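Local coordinates for hypothetical protein Cgl1923 (Corynebacterium glutamicum ATCC 13032, PDB 2P90) that is of unknown function but belongs to the PAC2 family, forms a three-subunit assembly and probably has a proteasome-related role, at residues P16-Q21 with R56-F61; A36-A41 with L138-M143; E65-R70 with E111-W116; L91-V96 with P103-S108; Y197-P202 with L215-S220. One frame throughout, in Å; residues are numbered along the deposited sequence.

How the interactions relate
From the N terminus, interaction 1 closes the first loop: it lays the irregular segment 16-21 on strand 54-61 and spans strand 27-33 and helix 41-52. Interaction 2 starts within that loop, at 36-41, and closes at strand 134-143, so the two cross. Within the span of interaction 2, interaction 3 joins 65-70 to 111-116, and within that span again interaction 4 pairs the hairpin strands 92-97 and 103-108. Interaction 5 follows in series, packing helix 211-225 on strand 194-202. Interactions 1 and 4 share one flank of the mixed sheet, with centres about 7 Å apart; interactions 2 and 5 share a region further across it, with centres about 8 Å apart. Interaction 3 alone of the five is touched by the other two subunits.

Interaction 1. Residues P16-Q21 with R56-F61; sequences PEVSGQ and RLIASF
With Ile58 CG1 set beside its own backbone N (chi1 -70°) and the chain then extended (chi2 175°), the terminal CD1 reaches out to Val18. On the other side, Val18 places CG2 beside its backbone N and opposite its carbonyl carbon, and this branch does the touching: Val18 CG2 lies 3.8 Å from Ile58 CD1, the two side chains crossing at about a right angle. Pro16 supplies the larger area. Its ring sits against the strand backbone, with Pro16 CG 3.3 Å from Leu57 O and 4.1 Å from Ile58 CG1, while Pro16 CB meets Arg56 CB at 4.0 Å. Beyond that methylene the arginine chain bends at both chi2 and chi3, which takes its guanidinium away from the proline. The strand is itself irregular here: a classic bulge sets two residues, Ile58 and Ala59, opposite Leu93 alone. Val18 and Ile58 also share Val95 and Phe130 as neighbours, so their methyl contact joins a small apolar cluster. Between the two segments only 176 Å² is buried, and apart from Leu57 O, the partners met by the side chains are carbon atoms. Pro16 meets the Leu57 carbonyl through ring carbons, and its nitrogen has no hydrogen to donate; the evidence therefore implies that segment 16-21 is held to this strand by van der Waals contact, not by extending the sheet.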
# COMPACT_ATOMS: atom_id res chain seq x y z
N PRO B 16 -22.72 18.63 19.11
CA PRO B 16 -24.15 18.65 18.80
C PRO B 16 -24.96 17.81 19.80
O PRO B 16 -24.50 16.77 20.28
CB PRO B 16 -24.23 18.01 17.41
CG PRO B 16 -22.78 17.93 16.93
CD PRO B 16 -21.98 17.78 18.16
N GLU B 17 -26.16 18.29 20.10
CA GLU B 17 -27.05 17.64 21.06
C GLU B 17 -27.89 16.68 20.23
O GLU B 17 -28.78 17.12 19.50
CB GLU B 17 -27.89 18.67 21.87
CG GLU B 17 -28.81 18.11 22.96
CD GLU B 17 -28.07 17.44 24.15
OE1 GLU B 17 -27.41 18.14 24.98
OE2 GLU B 17 -28.14 16.19 24.25
N VAL B 18 -27.59 15.38 20.38
CA VAL B 18 -28.12 14.28 19.54
C VAL B 18 -29.46 13.68 20.02
O VAL B 18 -29.86 12.61 19.55
CB VAL B 18 -27.09 13.11 19.44
CG1 VAL B 18 -27.66 11.93 18.65
CG2 VAL B 18 -25.79 13.58 18.82
N SER B 19 -30.16 14.34 20.94
CA SER B 19 -31.46 13.82 21.38
C SER B 19 -32.54 14.07 20.28
O SER B 19 -32.36 14.97 19.42
CB SER B 19 -31.87 14.40 22.75
OG SER B 19 -32.32 15.75 22.64
N GLY B 20 -33.63 13.29 20.28
CA GLY B 20 -33.92 12.30 21.32
C GLY B 20 -35.18 12.66 22.12
O GLY B 20 -35.12 13.23 23.22
N GLN B 21 -36.34 12.35 21.52
CA GLN B 21 -37.64 12.31 22.21
C GLN B 21 -38.79 11.82 21.31
O GLN B 21 -39.93 12.26 21.51
CB GLN B 21 -37.97 13.66 22.88
CG GLN B 21 -38.69 14.72 22.01
CD GLN B 21 -37.97 15.08 20.70
OE1 GLN B 21 -36.77 15.41 20.68
NE2 GLN B 21 -38.72 15.04 19.59
N ARG B 56 -25.09 17.08 11.33
CA ARG B 56 -24.13 17.87 12.10
C ARG B 56 -22.96 16.94 12.43
O ARG B 56 -23.17 15.80 12.87
CB ARG B 56 -24.73 18.42 13.42
CG ARG B 56 -25.86 19.51 13.37
CD ARG B 56 -25.43 20.87 12.78
NE ARG B 56 -26.00 21.08 11.42
CZ ARG B 56 -27.24 21.52 11.15
NH1 ARG B 56 -28.08 21.85 12.15
NH2 ARG B 56 -27.66 21.64 9.89
N LEU B 57 -21.74 17.45 12.20
CA LEU B 57 -20.49 16.72 12.54
C LEU B 57 -20.29 16.53 14.06
O LEU B 57 -20.34 17.49 14.82
CB LEU B 57 -19.28 17.44 11.95
CG LEU B 57 -17.92 16.73 12.03
CD1 LEU B 57 -17.97 15.38 11.34
CD2 LEU B 57 -16.84 17.59 11.40
N ILE B 58 -20.08 15.29 14.49
CA ILE B 58 -19.84 14.98 15.89
C ILE B 58 -18.34 14.77 16.21
O ILE B 58 -17.81 15.31 17.19
CB ILE B 58 -20.58 13.69 16.29
CG1 ILE B 58 -22.09 13.92 16.32
CG2 ILE B 58 -20.04 13.12 17.62
CD1 ILE B 58 -22.85 12.68 16.57
N ALA B 59 -17.68 13.95 15.38
CA ALA B 59 -16.27 13.60 15.57
C ALA B 59 -15.58 13.46 14.22
O ALA B 59 -16.21 13.01 13.25
CB ALA B 59 -16.14 12.32 16.35
N SER B 60 -14.31 13.86 14.16
CA SER B 60 -13.49 13.68 12.99
C SER B 60 -12.30 12.83 13.35
O SER B 60 -11.56 13.11 14.28
CB SER B 60 -12.97 15.01 12.46
OG SER B 60 -13.98 15.67 11.74
N PHE B 61 -12.11 11.77 12.59
CA PHE B 61 -10.92 10.97 12.71
C PHE B 61 -9.69 11.64 12.08
O PHE B 61 -9.80 12.43 11.10
CB PHE B 61 -11.20 9.58 12.17
CG PHE B 61 -12.10 8.76 13.06
CD1 PHE B 61 -11.57 7.79 13.91
CD2 PHE B 61 -13.49 8.98 13.09
CE1 PHE B 61 -12.40 7.02 14.76
CE2 PHE B 61 -14.33 8.23 13.94
CZ PHE B 61 -13.77 7.24 14.78

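Interaction 2. Residues A36-A41 with L138-M143; sequences ADAGHA and LYAAPM
Ala140 gives the largest area to this contact, and Ala36 and Ala38 are the residues that grip it from the other segment. Its backbone is bonded at both ends: Ala140 N donates to Ala36 O over 3.0 Å (N-H...O angle 150°), and Ala140 O accepts from Ala38 N over 3.2 Å (153°); in both, the donor sits well above the acceptor's carbonyl plane. Asp37, between the two alanines, is thereby bridged to Ala140, while its side chain points off the contact and its carboxylate bonds to Gly34 N. The methyls fill in round these bonds. Ala36 CB stands 3.4 Å from Ala140 O and also comes to the edge of the Tyr139 ring, near its plane; the tyrosine hydroxyl is bonded to Glu184 and Ser180. This single bridge continues, past the end of strand 27-33, the pairing of that strand with its parallel neighbour 134-143, and the chain then turns into helix 41-52, with His40 at the N-cap position. Ala38 lies on the turn: its CB is 3.6 Å from Pro142 N, and Ala38 O approaches Ala140 CB to 3.2 Å. From the first turn of the helix Ala41 CB reaches the same Ala140 methyl at 4.0 Å, and Val199 of strand 194-202 packs against Ala140 as well.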
# COMPACT_ATOMS: atom_id res chain seq x y z
N ALA B 36 -15.84 -2.83 -0.04
CA ALA B 36 -16.88 -3.49 -0.84
C ALA B 36 -17.72 -2.43 -1.54
O ALA B 36 -18.77 -1.97 -1.03
CB ALA B 36 -17.74 -4.39 0.04
N ASP B 37 -17.26 -2.02 -2.71
CA ASP B 37 -17.83 -0.84 -3.37
C ASP B 37 -18.50 -1.08 -4.74
O ASP B 37 -18.57 -0.14 -5.56
CB ASP B 37 -16.77 0.26 -3.49
CG ASP B 37 -16.19 0.67 -2.13
OD1 ASP B 37 -16.95 1.12 -1.22
OD2 ASP B 37 -14.95 0.51 -1.98
N ALA B 38 -18.98 -2.31 -4.96
CA ALA B 38 -19.69 -2.66 -6.20
C ALA B 38 -20.84 -1.67 -6.48
O ALA B 38 -21.64 -1.38 -5.60
CB ALA B 38 -20.20 -4.08 -6.16
N GLY B 39 -20.86 -1.12 -7.69
CA GLY B 39 -21.88 -0.15 -8.08
C GLY B 39 -21.78 1.18 -7.33
O GLY B 39 -22.69 2.05 -7.45
N HIS B 40 -20.69 1.32 -6.55
CA HIS B 40 -20.39 2.55 -5.79
C HIS B 40 -21.43 2.78 -4.72
O HIS B 40 -21.67 3.92 -4.32
CB HIS B 40 -20.37 3.77 -6.70
CG HIS B 40 -19.40 3.67 -7.81
ND1 HIS B 40 -18.29 4.48 -7.90
CD2 HIS B 40 -19.35 2.84 -8.88
CE1 HIS B 40 -17.59 4.14 -8.97
NE2 HIS B 40 -18.21 3.15 -9.58
N ALA B 41 -22.04 1.69 -4.26
CA ALA B 41 -23.29 1.77 -3.51
C ALA B 41 -23.14 2.17 -2.04
O ALA B 41 -24.09 2.72 -1.44
CB ALA B 41 -24.10 0.48 -3.68
N LEU B 138 -22.34 -1.36 6.03
CA LEU B 138 -22.80 -1.54 4.66
C LEU B 138 -21.70 -2.06 3.75
O LEU B 138 -20.55 -1.63 3.86
CB LEU B 138 -23.32 -0.22 4.12
CG LEU B 138 -24.36 0.51 4.98
CD1 LEU B 138 -24.84 1.75 4.21
CD2 LEU B 138 -25.54 -0.40 5.43
N TYR B 139 -22.07 -2.99 2.86
CA TYR B 139 -21.16 -3.67 1.93
C TYR B 139 -21.89 -3.76 0.60
O TYR B 139 -23.10 -3.92 0.60
CB TYR B 139 -20.85 -5.08 2.42
CG TYR B 139 -20.32 -5.14 3.83
CD1 TYR B 139 -18.94 -5.10 4.05
CD2 TYR B 139 -21.18 -5.22 4.94
CE1 TYR B 139 -18.43 -5.13 5.32
CE2 TYR B 139 -20.67 -5.26 6.24
CZ TYR B 139 -19.29 -5.20 6.41
OH TYR B 139 -18.69 -5.23 7.64
N ALA B 140 -21.18 -3.61 -0.52
CA ALA B 140 -21.74 -3.91 -1.84
C ALA B 140 -20.81 -4.90 -2.54
O ALA B 140 -19.60 -4.62 -2.77
CB ALA B 140 -21.91 -2.66 -2.66
N ALA B 141 -21.36 -6.08 -2.85
CA ALA B 141 -20.56 -7.14 -3.47
C ALA B 141 -20.96 -7.40 -4.89
O ALA B 141 -22.15 -7.42 -5.18
CB ALA B 141 -20.63 -8.47 -2.64
N PRO B 142 -19.98 -7.63 -5.78
CA PRO B 142 -20.34 -8.02 -7.14
C PRO B 142 -20.82 -9.46 -7.09
O PRO B 142 -20.15 -10.31 -6.49
CB PRO B 142 -19.02 -7.92 -7.92
CG PRO B 142 -17.92 -8.02 -6.87
CD PRO B 142 -18.51 -7.63 -5.55
N MET B 143 -21.99 -9.74 -7.68
CA MET B 143 -22.54 -11.10 -7.65
C MET B 143 -23.03 -11.57 -9.01
O MET B 143 -23.21 -10.78 -9.96
CB MET B 143 -23.66 -11.25 -6.60
CG MET B 143 -23.26 -11.03 -5.13
SD MET B 143 -21.99 -12.14 -4.40
CE MET B 143 -22.36 -11.84 -2.68

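Interaction 3. Residues E65-R70 with E111-W116; sequences ELIDYR and EPDLRW
Leu66 O is the centre of the tight part, where two successive amides of the other segment converge on it: Leu114 N at 2.9 Å with an N-H...O angle of 146°, and Asp113 N in a weak, strongly bent bond. The side chain of Asp113 answers in the reverse direction. Asp68 N donates to Asp113 OD2 at 2.8 Å (161°), arriving from above the carboxylate plane; the same carboxylate is salt-bridged to Arg72 and to Arg70 of the second subunit, so the buried negative charge is probably well compensated. Leu66 and Pro112 lie side by side, with Leu66 CD2 4.0 Å from Pro112 CB. Pro112 O in turn accepts from Trp116 NE1 over 2.8 Å, the oxygen lying in the indole plane, which, with the stack on Tyr69 of the second subunit, helps fix the ring's rotation.

The outer side is looser and partly exposed. Glu65 OE1 and Arg115 NE are 3.5 Å apart, a salt bridge by charge alone, with the carboxylate and guanidinium planes 44° apart; a water donates to the glutamate and is held weakly by the arginine. Both side chains also engage neighbouring subunits, Glu65 with Arg115 of the third and Arg115 with Glu65 of the second. Asp68 stands at the N-cap of helix 69-72 and Arg115 at that of helix 116-129, whose Phe119 packs on both Leu66 and Pro112.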
# COMPACT_ATOMS: atom_id res chain seq x y z
N GLU B 65 -3.19 9.27 11.35
CA GLU B 65 -3.10 8.00 12.06
C GLU B 65 -3.61 6.83 11.21
O GLU B 65 -3.23 5.71 11.46
CB GLU B 65 -3.86 8.03 13.41
CG GLU B 65 -3.26 8.97 14.49
CD GLU B 65 -1.88 8.54 15.01
OE1 GLU B 65 -1.61 7.34 15.25
OE2 GLU B 65 -1.04 9.43 15.19
N LEU B 66 -4.44 7.11 10.20
CA LEU B 66 -5.36 6.13 9.63
C LEU B 66 -5.17 5.81 8.16
O LEU B 66 -5.46 4.69 7.75
CB LEU B 66 -6.83 6.51 9.93
CG LEU B 66 -7.24 6.41 11.44
CD1 LEU B 66 -8.61 7.06 11.72
CD2 LEU B 66 -7.20 4.98 12.00
N ILE B 67 -4.59 6.75 7.40
CA ILE B 67 -4.55 6.68 5.93
C ILE B 67 -3.11 6.56 5.36
O ILE B 67 -2.18 7.26 5.80
CB ILE B 67 -5.22 7.99 5.31
CG1 ILE B 67 -6.69 8.18 5.77
CG2 ILE B 67 -5.02 8.10 3.78
CD1 ILE B 67 -7.70 7.07 5.42
N ASP B 68 -2.97 5.68 4.37
CA ASP B 68 -1.80 5.65 3.49
C ASP B 68 -2.12 6.60 2.34
O ASP B 68 -2.83 6.25 1.43
CB ASP B 68 -1.56 4.23 2.93
CG ASP B 68 -0.30 4.15 2.03
OD1 ASP B 68 0.02 5.13 1.28
OD2 ASP B 68 0.38 3.10 2.05
N TYR B 69 -1.56 7.80 2.37
CA TYR B 69 -2.02 8.82 1.42
C TYR B 69 -1.52 8.55 0.01
O TYR B 69 -2.14 9.03 -0.96
CB TYR B 69 -1.55 10.19 1.83
CG TYR B 69 -2.13 10.78 3.08
CD1 TYR B 69 -3.17 11.71 3.01
CD2 TYR B 69 -1.57 10.48 4.33
CE1 TYR B 69 -3.66 12.32 4.17
CE2 TYR B 69 -2.06 11.07 5.47
CZ TYR B 69 -3.09 11.98 5.39
OH TYR B 69 -3.53 12.60 6.54
N ARG B 70 -0.42 7.82 -0.12
CA ARG B 70 0.06 7.45 -1.45
C ARG B 70 -0.82 6.37 -2.10
O ARG B 70 -0.94 6.33 -3.34
CB ARG B 70 1.56 7.12 -1.50
CG ARG B 70 2.45 8.36 -1.52
CD ARG B 70 4.00 8.03 -1.52
NE ARG B 70 4.46 7.76 -2.87
CZ ARG B 70 4.73 6.55 -3.39
NH1 ARG B 70 4.61 5.42 -2.66
NH2 ARG B 70 5.10 6.48 -4.68
N GLU B 111 -12.47 3.80 4.40
CA GLU B 111 -12.02 2.72 5.28
C GLU B 111 -10.55 3.02 5.65
O GLU B 111 -9.75 3.22 4.75
CB GLU B 111 -12.07 1.36 4.55
CG GLU B 111 -11.37 0.24 5.30
CD GLU B 111 -11.36 -1.09 4.59
OE1 GLU B 111 -11.04 -1.15 3.37
OE2 GLU B 111 -11.66 -2.10 5.27
N PRO B 112 -10.18 3.07 6.95
CA PRO B 112 -8.73 3.26 7.28
C PRO B 112 -7.79 2.24 6.65
O PRO B 112 -8.14 1.06 6.59
CB PRO B 112 -8.70 3.09 8.81
CG PRO B 112 -10.09 3.58 9.24
CD PRO B 112 -11.03 3.02 8.17
N ASP B 113 -6.61 2.68 6.20
CA ASP B 113 -5.56 1.74 5.78
C ASP B 113 -4.86 1.14 7.03
O ASP B 113 -4.40 0.00 7.01
CB ASP B 113 -4.49 2.42 4.92
CG ASP B 113 -5.01 2.97 3.64
OD1 ASP B 113 -5.17 2.20 2.64
OD2 ASP B 113 -5.18 4.21 3.57
N LEU B 114 -4.80 1.93 8.12
CA LEU B 114 -3.95 1.64 9.26
C LEU B 114 -4.73 1.55 10.58
O LEU B 114 -5.85 2.09 10.71
CB LEU B 114 -2.86 2.74 9.39
CG LEU B 114 -2.16 3.25 8.09
CD1 LEU B 114 -1.29 4.43 8.36
CD2 LEU B 114 -1.36 2.15 7.34
N ARG B 115 -4.09 0.90 11.56
CA ARG B 115 -4.56 0.91 12.95
C ARG B 115 -6.02 0.39 13.15
O ARG B 115 -6.79 1.02 13.92
CB ARG B 115 -4.46 2.32 13.53
CG ARG B 115 -3.05 2.91 13.66
CD ARG B 115 -2.97 3.67 15.01
NE ARG B 115 -1.59 3.84 15.30
CZ ARG B 115 -0.87 3.22 16.21
NH1 ARG B 115 -1.38 2.41 17.11
NH2 ARG B 115 0.40 3.45 16.21
N TRP B 116 -6.37 -0.72 12.50
CA TRP B 116 -7.71 -1.29 12.66
C TRP B 116 -8.12 -1.58 14.14
O TRP B 116 -9.27 -1.36 14.50
CB TRP B 116 -7.89 -2.52 11.78
CG TRP B 116 -8.05 -2.23 10.30
CD1 TRP B 116 -7.96 -0.99 9.64
CD2 TRP B 116 -8.29 -3.19 9.28
NE1 TRP B 116 -8.15 -1.16 8.28
CE2 TRP B 116 -8.35 -2.49 8.04
CE3 TRP B 116 -8.45 -4.58 9.29
CZ2 TRP B 116 -8.58 -3.15 6.83
CZ3 TRP B 116 -8.66 -5.24 8.07
CH2 TRP B 116 -8.72 -4.53 6.87
O HOH W 1 0.40 6.26 14.16

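Interaction 4. Residues L91-V96 with P103-S108; sequences LGLHVV and PFLMLS
The Phe104 ring carries Val96 over one face: Val96 CB lies 3.9 Å from the ring centroid, 21° off the normal, a CH-pi contact displaced toward the rim. Val96 CG1 also touches Phe104 CZ, at 3.6 Å, and Phe104 CD2 passes 3.4 Å from Val96 O. This position follows from the first torsion of Phe104 (chi1 63°), which holds CG between the backbone N and carbonyl carbon and folds the ring over the partner strand. Val96 and Phe104 belong to a beta hairpin whose strands run antiparallel, 157° between their directions, and lie between strand 54-61, antiparallel to 92-97, and strand 27-33, parallel to 103-108. Gly92-Ser108, His94-Met106 and Val96-Phe104 are hydrogen-bonded pairs, each joined by two backbone bonds; Val96 N to Phe104 O, at 2.7 Å, is almost straight. Leu93-Leu107 and Val95-Leu105 are the non-hydrogen-bonded pairs between them, tied further by CA-H...O contacts such as Leu93 CA to Met106 O at 3.2 Å. Their side chains occupy the other face, where Leu93 CD1 touches Leu107 CB at 4.1 Å and Val95 CB meets Leu105 CD1 at 4.2 Å. Helix 116-129 covers part of this leucine-rich face through Phe119, Val123 and Leu126, while Ile29 of strand 27-33 abuts Phe104 and Met106.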
# COMPACT_ATOMS: atom_id res chain seq x y z
N LEU B 91 -13.23 11.23 7.43
CA LEU B 91 -13.86 10.09 8.04
C LEU B 91 -14.47 10.71 9.29
O LEU B 91 -13.76 11.08 10.22
CB LEU B 91 -12.81 9.02 8.41
CG LEU B 91 -13.22 7.74 9.16
CD1 LEU B 91 -14.16 6.88 8.32
CD2 LEU B 91 -12.03 6.93 9.51
N GLY B 92 -15.79 10.88 9.29
CA GLY B 92 -16.44 11.55 10.38
C GLY B 92 -17.64 10.80 10.87
O GLY B 92 -18.21 9.98 10.15
N LEU B 93 -18.01 11.09 12.12
CA LEU B 93 -19.25 10.64 12.72
C LEU B 93 -20.21 11.82 12.72
O LEU B 93 -19.87 12.93 13.19
CB LEU B 93 -18.99 10.17 14.16
CG LEU B 93 -20.19 9.60 14.93
CD1 LEU B 93 -20.73 8.39 14.20
CD2 LEU B 93 -19.77 9.21 16.33
N HIS B 94 -21.40 11.58 12.16
CA HIS B 94 -22.43 12.63 12.05
C HIS B 94 -23.69 12.24 12.75
O HIS B 94 -24.01 11.04 12.84
CB HIS B 94 -22.82 12.92 10.61
CG HIS B 94 -21.69 13.41 9.77
ND1 HIS B 94 -20.83 12.55 9.10
CD2 HIS B 94 -21.26 14.66 9.50
CE1 HIS B 94 -19.93 13.27 8.45
NE2 HIS B 94 -20.17 14.55 8.68
N VAL B 95 -24.40 13.26 13.26
CA VAL B 95 -25.81 13.11 13.62
C VAL B 95 -26.62 13.54 12.40
O VAL B 95 -26.43 14.64 11.87
CB VAL B 95 -26.25 13.84 14.94
CG1 VAL B 95 -25.85 15.30 14.98
CG2 VAL B 95 -27.80 13.66 15.18
N VAL B 96 -27.48 12.64 11.91
CA VAL B 96 -28.31 12.94 10.74
C VAL B 96 -29.80 12.85 11.15
O VAL B 96 -30.19 11.99 11.93
CB VAL B 96 -27.99 11.98 9.52
CG1 VAL B 96 -28.74 12.43 8.23
CG2 VAL B 96 -26.45 11.86 9.26
N PRO B 103 -33.31 11.46 14.86
CA PRO B 103 -31.85 11.36 14.72
C PRO B 103 -31.33 9.94 14.47
O PRO B 103 -31.84 8.98 15.03
CB PRO B 103 -31.32 11.87 16.08
CG PRO B 103 -32.45 11.60 17.07
CD PRO B 103 -33.72 11.71 16.26
N PHE B 104 -30.33 9.83 13.61
CA PHE B 104 -29.48 8.66 13.59
C PHE B 104 -28.02 9.06 13.38
O PHE B 104 -27.69 10.21 13.05
CB PHE B 104 -29.93 7.62 12.55
CG PHE B 104 -29.87 8.11 11.13
CD1 PHE B 104 -28.81 7.72 10.29
CD2 PHE B 104 -30.87 8.95 10.61
CE1 PHE B 104 -28.77 8.14 8.96
CE2 PHE B 104 -30.84 9.39 9.29
CZ PHE B 104 -29.78 8.99 8.46
N LEU B 105 -27.15 8.07 13.55
CA LEU B 105 -25.73 8.29 13.47
C LEU B 105 -25.12 7.64 12.23
O LEU B 105 -25.46 6.52 11.83
CB LEU B 105 -25.06 7.77 14.74
CG LEU B 105 -24.76 8.79 15.81
CD1 LEU B 105 -25.85 9.81 16.05
CD2 LEU B 105 -24.33 8.09 17.12
N MET B 106 -24.20 8.36 11.63
CA MET B 106 -23.49 7.86 10.49
C MET B 106 -21.95 8.04 10.63
O MET B 106 -21.44 9.13 10.92
CB MET B 106 -24.05 8.50 9.21
CG MET B 106 -23.37 8.00 7.95
SD MET B 106 -24.34 8.24 6.44
CE MET B 106 -24.61 6.55 6.11
N LEU B 107 -21.24 6.93 10.47
CA LEU B 107 -19.81 6.95 10.34
C LEU B 107 -19.48 6.65 8.88
O LEU B 107 -19.72 5.55 8.37
CB LEU B 107 -19.13 5.94 11.26
CG LEU B 107 -17.61 5.83 11.13
CD1 LEU B 107 -16.94 7.10 11.65
CD2 LEU B 107 -17.12 4.58 11.88
N SER B 108 -18.97 7.67 8.19
CA SER B 108 -18.70 7.50 6.81
C SER B 108 -17.41 8.20 6.42
O SER B 108 -16.98 9.11 7.07
CB SER B 108 -19.88 7.99 5.98
OG SER B 108 -20.03 9.39 6.09

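Interaction 5. Residues Y197-P202 with L215-S220; sequences YTVHVP and LKLLQS
This is helix-on-sheet packing in the buried core: Tyr197 and Val199 of strand 194-202 meet Lys216, Leu217 and Ser220 of helix 211-225. The short segment axes approach to 8.7 Å, their directions 153° apart, so the helix runs back roughly antiparallel to the strand that precedes it. Val199 touches two helix residues with its two methyls. Its CG1 touches Leu217 CG at 3.7 Å, the two side chains crossing at about a right angle, and its CG2, placed opposite the backbone N, meets Lys216 CB at 3.9 Å. Such a face is what an alternating strand provides: Tyr197 and Val199 turn to the helix, while Thr198 between them points away. Further along, Leu217 CD2 lies 3.7 Å from Tyr197 O, and the tyrosine ring leans on Ser220, with CD2 of Tyr197 4.0 Å from Ser220 CB; its hydroxyl is bonded to Ser224. Ser220 keeps its own polar end within the helix, where Ser220 OG donates to Lys216 O over 2.7 Å. That oxygen also accepts from Ser220 N, the two donors arriving on opposite faces of the carbonyl plane. The lysine chain bends repeatedly past Val199 and leaves the contact to form a salt bridge with Asp165.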
# COMPACT_ATOMS: atom_id res chain seq x y z
N TYR B 197 -24.99 -5.46 6.34
CA TYR B 197 -25.85 -5.63 5.15
C TYR B 197 -25.04 -5.55 3.86
O TYR B 197 -24.38 -4.57 3.56
CB TYR B 197 -26.98 -4.60 5.09
CG TYR B 197 -27.96 -4.55 6.25
CD1 TYR B 197 -28.03 -5.57 7.21
CD2 TYR B 197 -28.84 -3.47 6.37
CE1 TYR B 197 -28.97 -5.51 8.28
CE2 TYR B 197 -29.78 -3.40 7.42
CZ TYR B 197 -29.83 -4.42 8.36
OH TYR B 197 -30.72 -4.30 9.39
N THR B 198 -25.13 -6.60 3.08
CA THR B 198 -24.53 -6.61 1.78
C THR B 198 -25.62 -6.61 0.69
O THR B 198 -26.51 -7.45 0.67
CB THR B 198 -23.66 -7.88 1.63
OG1 THR B 198 -22.81 -7.98 2.78
CG2 THR B 198 -22.83 -7.85 0.36
N VAL B 199 -25.50 -5.67 -0.23
CA VAL B 199 -26.38 -5.63 -1.38
C VAL B 199 -25.62 -6.35 -2.51
O VAL B 199 -24.38 -6.25 -2.58
CB VAL B 199 -26.74 -4.14 -1.71
CG1 VAL B 199 -25.50 -3.34 -2.17
CG2 VAL B 199 -27.85 -4.04 -2.74
N HIS B 200 -26.35 -7.08 -3.36
CA HIS B 200 -25.75 -7.88 -4.42
C HIS B 200 -25.88 -7.16 -5.73
O HIS B 200 -26.99 -6.80 -6.11
CB HIS B 200 -26.46 -9.23 -4.53
CG HIS B 200 -26.28 -10.09 -3.33
ND1 HIS B 200 -26.27 -11.47 -3.39
CD2 HIS B 200 -26.08 -9.78 -2.03
CE1 HIS B 200 -26.10 -11.96 -2.18
NE2 HIS B 200 -25.96 -10.95 -1.34
N VAL B 201 -24.76 -6.92 -6.41
CA VAL B 201 -24.76 -6.09 -7.59
C VAL B 201 -24.31 -6.97 -8.75
O VAL B 201 -23.36 -7.72 -8.57
CB VAL B 201 -23.79 -4.88 -7.38
CG1 VAL B 201 -23.70 -3.99 -8.64
CG2 VAL B 201 -24.17 -4.07 -6.11
N PRO B 202 -25.01 -6.91 -9.92
CA PRO B 202 -24.56 -7.69 -11.08
C PRO B 202 -23.08 -7.45 -11.29
O PRO B 202 -22.67 -6.30 -11.33
CB PRO B 202 -25.38 -7.11 -12.24
CG PRO B 202 -26.59 -6.58 -11.60
CD PRO B 202 -26.24 -6.14 -10.23
N LEU B 215 -30.22 2.44 -3.37
CA LEU B 215 -31.64 2.40 -2.99
C LEU B 215 -31.97 1.24 -2.07
O LEU B 215 -32.54 1.42 -0.99
CB LEU B 215 -32.52 2.34 -4.25
CG LEU B 215 -34.04 2.55 -4.13
CD1 LEU B 215 -34.45 3.89 -3.45
CD2 LEU B 215 -34.69 2.48 -5.50
N LYS B 216 -31.59 0.04 -2.49
CA LYS B 216 -31.79 -1.14 -1.68
C LYS B 216 -31.13 -1.03 -0.30
O LYS B 216 -31.78 -1.31 0.70
CB LYS B 216 -31.34 -2.40 -2.43
CG LYS B 216 -31.86 -3.71 -1.83
CD LYS B 216 -33.39 -3.67 -1.67
CE LYS B 216 -33.85 -4.43 -0.42
NZ LYS B 216 -34.04 -5.89 -0.68
N LEU B 217 -29.85 -0.63 -0.25
CA LEU B 217 -29.19 -0.45 1.06
C LEU B 217 -29.94 0.57 1.92
O LEU B 217 -30.16 0.33 3.09
CB LEU B 217 -27.71 -0.03 0.93
CG LEU B 217 -26.64 -1.04 0.54
CD1 LEU B 217 -25.33 -0.29 0.26
CD2 LEU B 217 -26.43 -2.14 1.60
N LEU B 218 -30.35 1.68 1.32
CA LEU B 218 -31.01 2.72 2.07
C LEU B 218 -32.40 2.27 2.61
O LEU B 218 -32.73 2.52 3.77
CB LEU B 218 -31.08 4.01 1.25
CG LEU B 218 -29.77 4.77 1.04
CD1 LEU B 218 -30.01 6.08 0.30
CD2 LEU B 218 -29.08 5.05 2.39
N GLN B 219 -33.19 1.59 1.77
CA GLN B 219 -34.48 1.11 2.24
C GLN B 219 -34.34 -0.01 3.28
O GLN B 219 -35.18 -0.15 4.16
CB GLN B 219 -35.49 0.84 1.08
CG GLN B 219 -35.19 -0.27 0.09
CD GLN B 219 -35.87 -0.07 -1.30
OE1 GLN B 219 -36.65 0.88 -1.52
NE2 GLN B 219 -35.55 -0.96 -2.25
N SER B 220 -33.25 -0.77 3.22
CA SER B 220 -32.99 -1.76 4.27
C SER B 220 -32.72 -1.08 5.62
O SER B 220 -33.14 -1.55 6.67
CB SER B 220 -31.84 -2.69 3.90
OG SER B 220 -32.07 -3.25 2.62